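Local coordinates for glutathione S-transferase (Sulfitobacter, PDB 4GF0), which probably transfers glutathione to electrophilic substrates, binding the tripeptide in a pocket of each subunit of a dimer, at residues Leu26-Val31 with Ala200-Lys205; Leu4-Thr9 with Ala16-Ile21; Pro55-Glu60 with Leu72-Ala77; Glu157-Ala162 with Gln191-Arg196; Ser104-Ala109 with Asn171-Asp176. One frame throughout, in Å; residues are numbered along the deposited sequence.

Interaction 1: residues Leu26-Val31 with Ala200-Lys205; sequences LPYQPV and AAVKDK
Tyr-28 and Lys-205 reach toward each other from opposite directions and together bury most of the surface in this small contact. The phenol oxygen does the touching on the strand side: Tyr-28 OH lies 3.8 Å from CD of Lys-205, well along the aliphatic part of the lysine chain. The tyrosine gets there because its CG sits between the backbone N and the carbonyl carbon (chi1 67°), an orientation that carries the ring off the strand toward the helix. The lysine runs extended as far as CE and then bends at chi4 (107°), which leaves the ammonium obliquely beside the phenol. NZ of Lys-205 and OH of Tyr-28 are 4.1 Å apart and do not bond directly; both grip the same carboxylate oxygen of Glu-22, the lysine in a salt bridge and the tyrosine in a hydrogen bond. This is a domain junction of the glutathione transferase fold, with an edge strand of the thioredoxin-like domain facing the last helix of the chain, 197-204, while helix 14-23 supplies the shared acid. Two positions along the strand, Pro-30 adds an apolar flank, its ring atom CG 4.3 Å from Lys-205 CD. CG1 of Val-202 also approaches the phenol's end, 4.2 Å from Tyr-28 OH, and Met-207 packs against Tyr-28, Pro-30 and Val-202 alike.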
# COMPACT_ATOMS: atom_id res chain seq x y z
N LEU A 26 -9.99 17.01 13.28
CA LEU A 26 -10.92 16.10 13.94
C LEU A 26 -10.40 15.73 15.32
O LEU A 26 -9.19 15.60 15.52
CB LEU A 26 -11.11 14.84 13.11
CG LEU A 26 -11.82 15.05 11.77
CD1 LEU A 26 -11.81 13.78 10.95
CD2 LEU A 26 -13.24 15.50 12.04
N PRO A 27 -11.31 15.56 16.29
CA PRO A 27 -10.85 15.04 17.58
C PRO A 27 -10.61 13.54 17.43
O PRO A 27 -11.29 12.87 16.64
CB PRO A 27 -12.04 15.31 18.51
CG PRO A 27 -13.24 15.30 17.61
CD PRO A 27 -12.76 15.83 16.27
N TYR A 28 -9.62 13.01 18.14
CA TYR A 28 -9.37 11.58 18.11
C TYR A 28 -8.67 11.19 19.39
O TYR A 28 -8.16 12.05 20.12
CB TYR A 28 -8.54 11.15 16.88
CG TYR A 28 -7.10 11.65 16.88
CD1 TYR A 28 -6.81 13.00 16.71
CD2 TYR A 28 -6.05 10.76 17.00
CE1 TYR A 28 -5.49 13.44 16.68
CE2 TYR A 28 -4.73 11.20 16.97
CZ TYR A 28 -4.46 12.54 16.82
OH TYR A 28 -3.16 12.97 16.79
N GLN A 29 -8.67 9.89 19.64
CA GLN A 29 -8.07 9.31 20.83
C GLN A 29 -6.92 8.43 20.39
O GLN A 29 -7.14 7.38 19.78
CB GLN A 29 -9.11 8.44 21.54
CG GLN A 29 -10.36 9.17 21.97
CD GLN A 29 -10.25 9.74 23.37
OE1 GLN A 29 -9.15 9.85 23.92
NE2 GLN A 29 -11.38 10.11 23.95
N PRO A 30 -5.68 8.85 20.70
CA PRO A 30 -4.51 8.03 20.39
C PRO A 30 -4.28 6.95 21.45
O PRO A 30 -4.35 7.24 22.65
CB PRO A 30 -3.35 9.03 20.43
CG PRO A 30 -3.98 10.40 20.55
CD PRO A 30 -5.32 10.19 21.18
N VAL A 31 -4.01 5.72 21.01
CA VAL A 31 -3.66 4.64 21.93
C VAL A 31 -2.29 4.12 21.57
O VAL A 31 -2.08 3.62 20.46
CB VAL A 31 -4.65 3.47 21.84
CG1 VAL A 31 -4.19 2.31 22.73
CG2 VAL A 31 -6.03 3.94 22.23
N ALA A 200 3.48 19.66 14.61
CA ALA A 200 3.72 20.14 15.96
C ALA A 200 2.79 19.46 16.96
O ALA A 200 3.19 19.14 18.09
CB ALA A 200 3.57 21.64 16.04
N ALA A 201 1.54 19.24 16.55
CA ALA A 201 0.55 18.60 17.41
C ALA A 201 0.91 17.16 17.76
O ALA A 201 0.77 16.74 18.91
CB ALA A 201 -0.83 18.65 16.77
N VAL A 202 1.36 16.38 16.77
CA VAL A 202 1.69 14.98 17.07
C VAL A 202 2.98 14.88 17.90
O VAL A 202 3.11 13.98 18.73
CB VAL A 202 1.77 14.09 15.81
CG1 VAL A 202 0.46 14.16 15.04
CG2 VAL A 202 2.95 14.48 14.92
N LYS A 203 3.92 15.80 17.69
CA LYS A 203 5.11 15.86 18.53
C LYS A 203 4.73 16.14 19.97
O LYS A 203 5.27 15.53 20.90
CB LYS A 203 6.07 16.94 18.04
CG LYS A 203 6.99 16.52 16.92
CD LYS A 203 7.97 17.63 16.56
CE LYS A 203 8.81 17.26 15.35
NZ LYS A 203 9.53 18.45 14.81
N ASP A 204 3.78 17.06 20.16
CA ASP A 204 3.32 17.42 21.50
C ASP A 204 2.65 16.23 22.17
O ASP A 204 2.59 16.15 23.40
CB ASP A 204 2.35 18.60 21.43
CG ASP A 204 3.05 19.93 21.18
OD1 ASP A 204 4.24 20.05 21.51
OD2 ASP A 204 2.39 20.86 20.65
N LYS A 205 2.14 15.31 21.37
CA LYS A 205 1.46 14.12 21.89
C LYS A 205 2.42 12.95 22.06
O LYS A 205 2.00 11.84 22.37
CB LYS A 205 0.30 13.72 20.98
CG LYS A 205 -0.86 14.71 21.01
CD LYS A 205 -2.02 14.26 20.13
CE LYS A 205 -3.29 15.02 20.48
NZ LYS A 205 -3.67 16.03 19.47

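Interaction 2: residues Leu4-Thr9 with Ala16-Ile21; sequences LTLYFT and AVAIAI
Leu-6 meets helix 16-21 with both of its methyls, one for each of two successive residues. CD1 of Leu-6 rests 3.8 Å from CG1 of Val-17, whereas CD2 of Leu-6 sits 3.7 Å from CB of Ala-18. With CG held opposite the backbone N (chi1 176°), the fork of the leucine opens onto the helix, and the small alanine lets the second methyl come close to the helix backbone as well. Farther along, Leu-4 and Ile-21 make a looser apolar pair through their end methyls, the CD1 atoms lying 4.5 Å apart. No hydrogen bond joins the two segments; within the helix, Ile-21 N bonds to Val-17 O at 2.9 Å. The strand and helix axes approach to 9.5 Å and run nearly antiparallel, at 151°. Such packing is that of a beta-alpha-beta crossover, here the opening unit of the thioredoxin-like domain, in which helix 14-23 returns the chain to strand 28-32. Strand 4-8 is hydrogen-bonded between strands 28-32 and 56-58, and helix 14-23 is packed in turn against helix 68-78 and helix 197-204.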
# COMPACT_ATOMS: atom_id res chain seq x y z
N LEU A 4 -12.80 9.00 16.77
CA LEU A 4 -11.92 7.98 16.21
C LEU A 4 -10.86 7.60 17.23
O LEU A 4 -10.39 8.46 17.98
CB LEU A 4 -11.21 8.56 15.00
CG LEU A 4 -12.07 9.01 13.83
CD1 LEU A 4 -11.19 9.62 12.74
CD2 LEU A 4 -12.83 7.82 13.29
N THR A 5 -10.46 6.34 17.23
CA THR A 5 -9.36 5.88 18.07
C THR A 5 -8.26 5.36 17.17
O THR A 5 -8.49 4.49 16.33
CB THR A 5 -9.81 4.76 19.01
OG1 THR A 5 -10.94 5.20 19.77
CG2 THR A 5 -8.68 4.37 19.97
N LEU A 6 -7.05 5.89 17.35
CA LEU A 6 -5.93 5.49 16.51
C LEU A 6 -4.94 4.73 17.34
O LEU A 6 -4.41 5.26 18.31
CB LEU A 6 -5.24 6.72 15.93
CG LEU A 6 -3.98 6.41 15.11
CD1 LEU A 6 -4.36 5.70 13.82
CD2 LEU A 6 -3.24 7.71 14.81
N TYR A 7 -4.66 3.49 16.94
CA TYR A 7 -3.60 2.71 17.58
C TYR A 7 -2.30 3.03 16.86
O TYR A 7 -2.21 2.90 15.65
CB TYR A 7 -3.93 1.22 17.49
CG TYR A 7 -5.19 0.89 18.25
CD1 TYR A 7 -6.44 1.03 17.66
CD2 TYR A 7 -5.12 0.47 19.57
CE1 TYR A 7 -7.60 0.74 18.39
CE2 TYR A 7 -6.26 0.18 20.28
CZ TYR A 7 -7.49 0.32 19.69
OH TYR A 7 -8.62 0.02 20.42
N PHE A 8 -1.30 3.46 17.62
CA PHE A 8 -0.07 3.97 17.02
C PHE A 8 1.12 3.63 17.90
O PHE A 8 0.97 3.22 19.06
CB PHE A 8 -0.15 5.50 16.90
CG PHE A 8 0.22 6.21 18.17
CD1 PHE A 8 -0.71 6.35 19.20
CD2 PHE A 8 1.50 6.73 18.35
CE1 PHE A 8 -0.36 6.99 20.39
CE2 PHE A 8 1.85 7.36 19.53
CZ PHE A 8 0.91 7.50 20.55
N THR A 9 2.31 3.83 17.35
CA THR A 9 3.54 3.66 18.11
C THR A 9 4.44 4.80 17.69
O THR A 9 4.53 5.09 16.50
CB THR A 9 4.19 2.32 17.77
OG1 THR A 9 3.29 1.25 18.08
CG2 THR A 9 5.50 2.13 18.55
N ALA A 16 1.70 8.94 10.47
CA ALA A 16 1.19 9.61 9.27
C ALA A 16 -0.32 9.80 9.38
O ALA A 16 -0.86 10.82 8.94
CB ALA A 16 1.54 8.82 8.01
N VAL A 17 -1.00 8.82 9.94
CA VAL A 17 -2.45 8.91 10.05
C VAL A 17 -2.81 9.98 11.09
O VAL A 17 -3.73 10.77 10.88
CB VAL A 17 -3.07 7.54 10.41
CG1 VAL A 17 -4.59 7.65 10.53
CG2 VAL A 17 -2.69 6.50 9.35
N ALA A 18 -2.06 10.02 12.19
CA ALA A 18 -2.31 11.05 13.20
C ALA A 18 -2.15 12.45 12.61
O ALA A 18 -2.97 13.34 12.87
CB ALA A 18 -1.38 10.86 14.38
N ILE A 19 -1.12 12.63 11.81
CA ILE A 19 -0.89 13.91 11.17
C ILE A 19 -2.08 14.29 10.29
O ILE A 19 -2.54 15.44 10.33
CB ILE A 19 0.39 13.88 10.34
CG1 ILE A 19 1.58 13.80 11.30
CG2 ILE A 19 0.52 15.14 9.46
CD1 ILE A 19 2.93 13.47 10.61
N ALA A 20 -2.60 13.34 9.53
CA ALA A 20 -3.75 13.61 8.68
C ALA A 20 -4.99 13.98 9.49
O ALA A 20 -5.75 14.87 9.10
CB ALA A 20 -4.04 12.44 7.76
N ILE A 21 -5.19 13.29 10.61
CA ILE A 21 -6.35 13.58 11.45
C ILE A 21 -6.23 14.99 12.02
O ILE A 21 -7.22 15.72 12.10
CB ILE A 21 -6.51 12.56 12.60
CG1 ILE A 21 -6.76 11.18 12.00
CG2 ILE A 21 -7.72 12.95 13.45
CD1 ILE A 21 -6.74 10.03 13.02

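Interaction 3: residues Pro55-Glu60 with Leu72-Ala77; sequences PALRLE and LDYVAA
The ring of Tyr-74 is met aslant by methyls of Leu-57 and Leu-59, neither squarely over its face nor in its plane. The closer is CD2 of Leu-59, 3.5 Å from CE2 of Tyr-74; its sister methyl CD1 reaches 3.7 Å from the Tyr-74 OH, so that one leucine grips the outer half of the phenol with both branches. Nearer the root of the ring, the Leu-57 side chain crosses the tyrosine at about a right angle and sets CD2 4.0 Å from CD2 of Tyr-74. The tyrosine stretches out to the strand because its CG stands opposite the backbone N (chi1 -179°). A water takes a hydrogen bond from Glu-60 N at 3.1 Å and gives one to Glu-60 OE1 at 3.0 Å, and is only weakly linked to the Tyr-74 OH. With an alanine in place of Tyr-74, both leucines would probably lose their main partner on the helix and a gap would be likely to open between strand and helix. Leu-65 of strand 64-66 touches Leu-59 and Tyr-74, and Ala-93 of the second subunit also packs on the tyrosine. Helix 68-78 thus lies against the thioredoxin-like sheet beside helix 14-23, while strand 56-58, entered through cis Pro-55 of the glutathione pocket, pairs with strands 4-8 and 64-66.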
# COMPACT_ATOMS: atom_id res chain seq x y z
N PRO A 55 -0.53 1.31 11.86
CA PRO A 55 -1.75 1.78 12.54
C PRO A 55 -2.95 0.85 12.43
O PRO A 55 -3.03 0.02 11.52
CB PRO A 55 -2.08 3.07 11.78
CG PRO A 55 -1.60 2.76 10.37
CD PRO A 55 -0.32 2.01 10.58
N ALA A 56 -3.88 1.02 13.36
CA ALA A 56 -5.24 0.53 13.18
C ALA A 56 -6.13 1.67 13.63
O ALA A 56 -5.75 2.45 14.51
CB ALA A 56 -5.50 -0.73 14.01
N LEU A 57 -7.31 1.78 13.04
CA LEU A 57 -8.22 2.86 13.38
C LEU A 57 -9.57 2.27 13.76
O LEU A 57 -10.13 1.48 13.01
CB LEU A 57 -8.40 3.79 12.18
CG LEU A 57 -9.16 5.10 12.43
CD1 LEU A 57 -8.30 6.07 13.27
CD2 LEU A 57 -9.54 5.72 11.08
N ARG A 58 -10.08 2.65 14.93
CA ARG A 58 -11.40 2.21 15.32
C ARG A 58 -12.40 3.31 15.02
O ARG A 58 -12.24 4.45 15.48
CB ARG A 58 -11.46 1.86 16.81
CG ARG A 58 -12.85 1.42 17.26
CD ARG A 58 -12.93 1.24 18.77
NE ARG A 58 -11.95 0.27 19.23
CZ ARG A 58 -12.09 -1.05 19.13
NH1 ARG A 58 -13.18 -1.56 18.58
NH2 ARG A 58 -11.13 -1.85 19.58
N LEU A 59 -13.42 2.98 14.25
CA LEU A 59 -14.42 3.97 13.84
C LEU A 59 -15.47 4.14 14.92
O LEU A 59 -15.47 3.41 15.92
CB LEU A 59 -15.08 3.56 12.53
CG LEU A 59 -14.10 3.33 11.37
CD1 LEU A 59 -14.90 3.08 10.08
CD2 LEU A 59 -13.13 4.49 11.21
N GLU A 60 -16.38 5.09 14.72
CA GLU A 60 -17.41 5.39 15.70
C GLU A 60 -18.33 4.20 15.95
O GLU A 60 -18.92 4.09 17.03
CB GLU A 60 -18.22 6.63 15.29
CG GLU A 60 -17.40 7.91 15.21
CD GLU A 60 -18.12 9.00 14.42
OE1 GLU A 60 -18.82 8.65 13.44
OE2 GLU A 60 -17.99 10.20 14.77
N LEU A 72 -5.53 6.90 5.48
CA LEU A 72 -5.36 8.28 5.00
C LEU A 72 -6.51 8.67 4.07
O LEU A 72 -7.12 9.74 4.22
CB LEU A 72 -4.01 8.44 4.30
CG LEU A 72 -2.77 8.42 5.20
CD1 LEU A 72 -1.47 8.34 4.35
CD2 LEU A 72 -2.75 9.66 6.08
N ASP A 73 -6.84 7.81 3.11
CA ASP A 73 -7.99 8.10 2.24
C ASP A 73 -9.29 8.17 3.04
O ASP A 73 -10.18 8.96 2.72
CB ASP A 73 -8.09 7.09 1.09
CG ASP A 73 -7.71 7.70 -0.25
OD1 ASP A 73 -8.21 8.80 -0.57
OD2 ASP A 73 -6.89 7.09 -0.98
N TYR A 74 -9.42 7.36 4.08
CA TYR A 74 -10.61 7.42 4.93
C TYR A 74 -10.75 8.78 5.63
O TYR A 74 -11.83 9.39 5.63
CB TYR A 74 -10.63 6.27 5.95
CG TYR A 74 -11.88 6.34 6.80
CD1 TYR A 74 -13.08 5.86 6.32
CD2 TYR A 74 -11.86 6.92 8.06
CE1 TYR A 74 -14.25 5.94 7.07
CE2 TYR A 74 -13.03 7.02 8.81
CZ TYR A 74 -14.21 6.53 8.32
OH TYR A 74 -15.37 6.63 9.05
N VAL A 75 -9.66 9.26 6.21
CA VAL A 75 -9.67 10.56 6.87
C VAL A 75 -10.08 11.67 5.91
O VAL A 75 -10.88 12.53 6.24
CB VAL A 75 -8.31 10.87 7.51
CG1 VAL A 75 -8.30 12.34 8.01
CG2 VAL A 75 -8.09 9.91 8.67
N ALA A 76 -9.53 11.62 4.70
CA ALA A 76 -9.90 12.61 3.70
C ALA A 76 -11.38 12.53 3.36
O ALA A 76 -12.05 13.56 3.17
CB ALA A 76 -9.05 12.42 2.44
N ALA A 77 -11.91 11.31 3.32
CA ALA A 77 -13.29 11.08 2.91
C ALA A 77 -14.26 11.61 3.95
O ALA A 77 -15.35 12.08 3.62
CB ALA A 77 -13.54 9.59 2.68
O HOH W 1 -16.93 6.64 12.14

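Interaction 4: residues Glu157-Ala162 with Gln191-Arg196; sequences EDFSLA and QQMTAR
The guanidinium of Arg-196 lies flat on the ring of Phe-159, with the two planes only 6° apart and their centres separated by 3.6 Å. It is both a stack and a cation-pi contact: CZ of Arg-196 sits over the face but shifted toward the rim, and its nearest ring atom is CD1 of Phe-159, 3.4 Å away. NE of Arg-196 continues the overlap at 3.4 Å from CE1 of Phe-159. The arginine chain bends at chi3, and a turn of about 90° at chi4 lays the planar group along the ring. Two polar partners hold the group in place: NE makes a salt bridge to Glu-23 and NH1 a hydrogen bond to the hydroxyl of Tyr-153. Glu-23 balances the charge that the arginine brings over the ring. Tyr-153 also meets Phe-159 edge-to-face, and so contacts both members of the stack.

Met-193 approaches differently. Its chain folds back so that the sulfur comes to the rim of the ring, a Met-aromatic contact with SD 87° off the ring normal and 3.6 Å from CE1 of Phe-159. Just beyond the phenylalanine, Ser-160 OG accepts from Ala-162 N at 3.3 Å, and Ser-160 N is bonded to the carboxylate of Asp-163, one half of a capping box, as at the corresponding helix of other glutathione transferases. The loop leads from helix 123-148 into helix 162-170, while Arg-196 occupies the N-cap of helix 197-204, which follows helix 184-194 in the chain.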
# COMPACT_ATOMS: atom_id res chain seq x y z
N GLU A 157 2.64 23.00 -4.95
CA GLU A 157 2.08 23.97 -4.01
C GLU A 157 1.13 23.34 -2.99
O GLU A 157 1.12 23.73 -1.82
CB GLU A 157 1.35 25.09 -4.77
CG GLU A 157 0.44 25.96 -3.91
CD GLU A 157 -0.33 27.01 -4.71
OE1 GLU A 157 0.02 27.25 -5.88
OE2 GLU A 157 -1.29 27.61 -4.16
N ASP A 158 0.34 22.36 -3.42
CA ASP A 158 -0.74 21.83 -2.60
C ASP A 158 -0.36 20.62 -1.75
O ASP A 158 0.10 19.60 -2.26
CB ASP A 158 -1.93 21.45 -3.50
CG ASP A 158 -2.41 22.62 -4.33
OD1 ASP A 158 -2.49 23.74 -3.78
OD2 ASP A 158 -2.70 22.44 -5.53
N PHE A 159 -0.57 20.76 -0.45
CA PHE A 159 -0.46 19.68 0.51
C PHE A 159 -1.51 18.61 0.21
O PHE A 159 -2.62 18.92 -0.24
CB PHE A 159 -0.72 20.27 1.90
CG PHE A 159 -0.53 19.32 3.04
CD1 PHE A 159 0.73 19.10 3.57
CD2 PHE A 159 -1.63 18.70 3.62
CE1 PHE A 159 0.89 18.24 4.65
CE2 PHE A 159 -1.46 17.83 4.69
CZ PHE A 159 -0.20 17.61 5.21
N SER A 160 -1.18 17.34 0.47
CA SER A 160 -2.13 16.25 0.22
C SER A 160 -1.82 15.08 1.13
O SER A 160 -0.86 15.12 1.90
CB SER A 160 -2.04 15.78 -1.24
OG SER A 160 -0.82 15.08 -1.48
N LEU A 161 -2.62 14.02 1.03
CA LEU A 161 -2.36 12.81 1.80
C LEU A 161 -0.97 12.22 1.60
O LEU A 161 -0.48 11.51 2.48
CB LEU A 161 -3.37 11.71 1.46
CG LEU A 161 -4.83 11.97 1.78
CD1 LEU A 161 -5.59 10.72 1.33
CD2 LEU A 161 -5.03 12.25 3.28
N ALA A 162 -0.34 12.48 0.46
CA ALA A 162 0.97 11.89 0.22
C ALA A 162 2.01 12.47 1.17
O ALA A 162 3.00 11.81 1.49
CB ALA A 162 1.41 12.08 -1.23
N GLN A 191 11.39 20.59 6.08
CA GLN A 191 11.29 21.88 6.78
C GLN A 191 9.88 22.45 6.77
O GLN A 191 9.44 23.04 7.75
CB GLN A 191 12.26 22.89 6.21
CG GLN A 191 13.70 22.51 6.48
CD GLN A 191 14.65 23.31 5.65
OE1 GLN A 191 14.24 24.01 4.72
NE2 GLN A 191 15.94 23.21 5.96
N GLN A 192 9.18 22.29 5.65
CA GLN A 192 7.80 22.76 5.57
C GLN A 192 6.92 21.93 6.49
O GLN A 192 6.08 22.47 7.20
CB GLN A 192 7.26 22.71 4.14
CG GLN A 192 7.98 23.65 3.17
CD GLN A 192 7.85 25.10 3.57
OE1 GLN A 192 6.81 25.53 4.11
NE2 GLN A 192 8.90 25.88 3.33
N MET A 193 7.11 20.62 6.46
CA MET A 193 6.30 19.71 7.27
C MET A 193 6.49 19.97 8.76
O MET A 193 5.52 20.03 9.52
CB MET A 193 6.65 18.25 6.94
CG MET A 193 6.18 17.79 5.55
SD MET A 193 4.37 17.86 5.37
CE MET A 193 3.84 16.57 6.50
N THR A 194 7.74 20.12 9.17
CA THR A 194 8.10 20.36 10.56
C THR A 194 7.42 21.62 11.11
O THR A 194 7.09 21.70 12.30
CB THR A 194 9.64 20.45 10.73
OG1 THR A 194 10.22 19.18 10.42
CG2 THR A 194 10.03 20.85 12.14
N ALA A 195 7.16 22.58 10.22
CA ALA A 195 6.58 23.87 10.60
C ALA A 195 5.05 23.85 10.63
O ALA A 195 4.43 24.81 11.08
CB ALA A 195 7.06 24.96 9.65
N ARG A 196 4.45 22.76 10.17
CA ARG A 196 2.98 22.68 10.10
C ARG A 196 2.37 22.40 11.47
O ARG A 196 2.96 21.72 12.31
CB ARG A 196 2.52 21.60 9.10
CG ARG A 196 2.77 21.96 7.63
CD ARG A 196 2.18 20.91 6.69
NE ARG A 196 0.72 21.02 6.55
CZ ARG A 196 0.10 21.76 5.62
NH1 ARG A 196 0.80 22.48 4.76
NH2 ARG A 196 -1.23 21.79 5.57

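Interaction 5: residues Ser104-Ala109 with Asn171-Asp176; sequences STMHVA and NWLDGD. With GSH (glutathione), chain D.
His-107 and Trp-172 meet because their first torsions point the rings at one another: the imidazole stands opposite its backbone N (chi1 -169°), and the indole is set beside its own backbone N (chi1 -69°). The tryptophan brings the far corner of its six-membered ring over one face of the imidazole, with CH2 of Trp-172 3.4 Å from NE2 of His-107. The planes are inclined at 49° with centroids 4.7 Å apart, an oblique pairing that is neither a stack nor edge-to-face. Trp-172 is anchored through NE1 to the carbonyl of Gly-11 and is stacked with His-110. Next to the aromatic pair, Met-106 stretches an extended chain across to Leu-173, its CE 3.9 Å from CD2 of the leucine, adding an apolar contact beside the rings.

The sulfur of glutathione arrives at the edge of the imidazole, near its plane, SG2 lying 3.4 Å from NE2 of His-107, and it is 4.0 Å from CZ2 of Trp-172. Replacing His-107 with an alanine would probably leave the indole corner without the imidazole face it rests on and the thiol without its nearest neighbour on this helix. The arrangement belongs to the glutathione pocket, on the side contributed by the all-helical domain; a histidine close to the thiol is reminiscent of bacterial beta-class transferases, although its role here is not established.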
# COMPACT_ATOMS: atom_id res chain seq x y z
N SER A 104 4.73 -0.01 -0.85
CA SER A 104 5.20 -1.23 -1.51
C SER A 104 6.72 -1.30 -1.65
O SER A 104 7.29 -2.40 -1.83
CB SER A 104 4.58 -1.34 -2.91
OG SER A 104 5.02 -0.28 -3.75
N THR A 105 7.38 -0.15 -1.60
CA THR A 105 8.81 -0.10 -1.90
C THR A 105 9.63 0.53 -0.79
O THR A 105 10.54 -0.11 -0.26
CB THR A 105 9.07 0.64 -3.23
OG1 THR A 105 8.24 0.09 -4.26
CG2 THR A 105 10.53 0.50 -3.65
N MET A 106 9.33 1.77 -0.42
CA MET A 106 10.21 2.47 0.50
C MET A 106 10.06 1.98 1.94
O MET A 106 11.06 1.74 2.63
CB MET A 106 10.04 3.99 0.40
CG MET A 106 11.18 4.77 1.06
SD MET A 106 11.17 6.49 0.50
CE MET A 106 12.58 7.19 1.35
N HIS A 107 8.82 1.82 2.41
CA HIS A 107 8.61 1.28 3.75
C HIS A 107 9.14 -0.15 3.77
O HIS A 107 9.75 -0.58 4.74
CB HIS A 107 7.13 1.31 4.15
CG HIS A 107 6.87 1.00 5.59
ND1 HIS A 107 5.64 1.18 6.18
CD2 HIS A 107 7.69 0.53 6.56
CE1 HIS A 107 5.71 0.83 7.46
NE2 HIS A 107 6.94 0.43 7.71
N VAL A 108 8.91 -0.88 2.68
CA VAL A 108 9.36 -2.26 2.59
C VAL A 108 10.89 -2.36 2.69
O VAL A 108 11.40 -3.26 3.38
CB VAL A 108 8.84 -2.95 1.30
CG1 VAL A 108 9.55 -4.28 1.06
CG2 VAL A 108 7.32 -3.14 1.40
N ALA A 109 11.61 -1.45 2.04
CA ALA A 109 13.07 -1.41 2.16
C ALA A 109 13.49 -1.17 3.61
O ALA A 109 14.40 -1.82 4.12
CB ALA A 109 13.68 -0.35 1.24
N ASN A 171 11.55 10.58 7.64
CA ASN A 171 12.04 10.75 8.99
C ASN A 171 12.91 9.55 9.44
O ASN A 171 13.65 9.65 10.41
CB ASN A 171 10.87 10.97 9.95
CG ASN A 171 11.28 11.71 11.19
OD1 ASN A 171 11.78 12.83 11.12
ND2 ASN A 171 11.07 11.09 12.35
N TRP A 172 12.80 8.43 8.72
CA TRP A 172 13.61 7.24 8.98
C TRP A 172 14.99 7.31 8.33
O TRP A 172 15.87 6.52 8.66
CB TRP A 172 12.92 5.98 8.45
CG TRP A 172 11.68 5.58 9.17
CD1 TRP A 172 11.38 5.79 10.48
CD2 TRP A 172 10.56 4.88 8.60
NE1 TRP A 172 10.14 5.26 10.76
CE2 TRP A 172 9.62 4.70 9.63
CE3 TRP A 172 10.28 4.39 7.32
CZ2 TRP A 172 8.40 4.05 9.42
CZ3 TRP A 172 9.07 3.74 7.11
CH2 TRP A 172 8.14 3.58 8.15
N LEU A 173 15.17 8.23 7.38
CA LEU A 173 16.38 8.18 6.53
C LEU A 173 17.69 8.33 7.29
O LEU A 173 18.62 7.53 7.07
CB LEU A 173 16.29 9.21 5.39
CG LEU A 173 15.30 8.88 4.27
CD1 LEU A 173 15.09 10.10 3.38
CD2 LEU A 173 15.81 7.70 3.43
N ASP A 174 17.79 9.33 8.15
CA ASP A 174 19.03 9.55 8.92
C ASP A 174 19.37 8.31 9.73
O ASP A 174 20.51 7.84 9.72
CB ASP A 174 18.90 10.77 9.84
CG ASP A 174 19.11 12.08 9.11
OD1 ASP A 174 19.56 12.06 7.94
OD2 ASP A 174 18.85 13.14 9.71
N GLY A 175 18.36 7.77 10.41
CA GLY A 175 18.50 6.57 11.22
C GLY A 175 18.86 5.34 10.40
O GLY A 175 19.46 4.39 10.92
N ASP A 176 18.49 5.35 9.12
CA ASP A 176 18.81 4.23 8.25
C ASP A 176 20.14 4.42 7.53
O ASP A 176 20.53 3.59 6.71
CB ASP A 176 17.68 3.99 7.22
CG ASP A 176 16.45 3.35 7.83
OD1 ASP A 176 16.50 2.97 9.02
OD2 ASP A 176 15.42 3.22 7.13
N1 GSH D . 1.49 -2.09 5.25
CA1 GSH D . 1.31 -1.62 6.61
C1 GSH D . 0.78 -0.22 6.60
O11 GSH D . -0.03 0.16 7.49
O12 GSH D . 1.17 0.60 5.72
CB1 GSH D . 2.63 -1.62 7.34
CG1 GSH D . 2.32 -1.59 8.84
CD1 GSH D . 3.61 -1.86 9.62
OE1 GSH D . 4.39 -2.75 9.27
N2 GSH D . 3.90 -1.04 10.80
CA2 GSH D . 5.10 -1.29 11.56
C2 GSH D . 4.77 -2.30 12.62
O2 GSH D . 3.64 -2.36 13.09
CB2 GSH D . 5.60 -0.04 12.20
SG2 GSH D . 6.15 1.11 10.95
N3 GSH D . 5.77 -3.24 13.10
CA3 GSH D . 5.39 -4.19 14.14
C3 GSH D . 6.01 -5.55 13.90
O31 GSH D . 6.46 -5.85 12.76
O32 GSH D . 6.06 -6.40 14.85

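How the interactions relate
From the N terminus, interaction 2 closes the first and shortest loop, between strand 4-8 and helix 14-23. Strand 28-32 then opens interaction 1, which closes only near the C terminus at residues 200-205 and encloses the other three. Within that span interaction 3 comes first, binding strand 56-58 to helix 68-78. Interactions 5 and 4 cross, their segments following in the order 104-109, 157-162, 171-176 and 191-196, so their two loops overlap along the helical domain. Interactions 1, 2 and 3 share the sheet, whose strands hydrogen-bond from one to the next. Leu-161 of interaction 4 packs on helix 68-78 of interaction 3, while interaction 5 stands apart at the glutathione thiol.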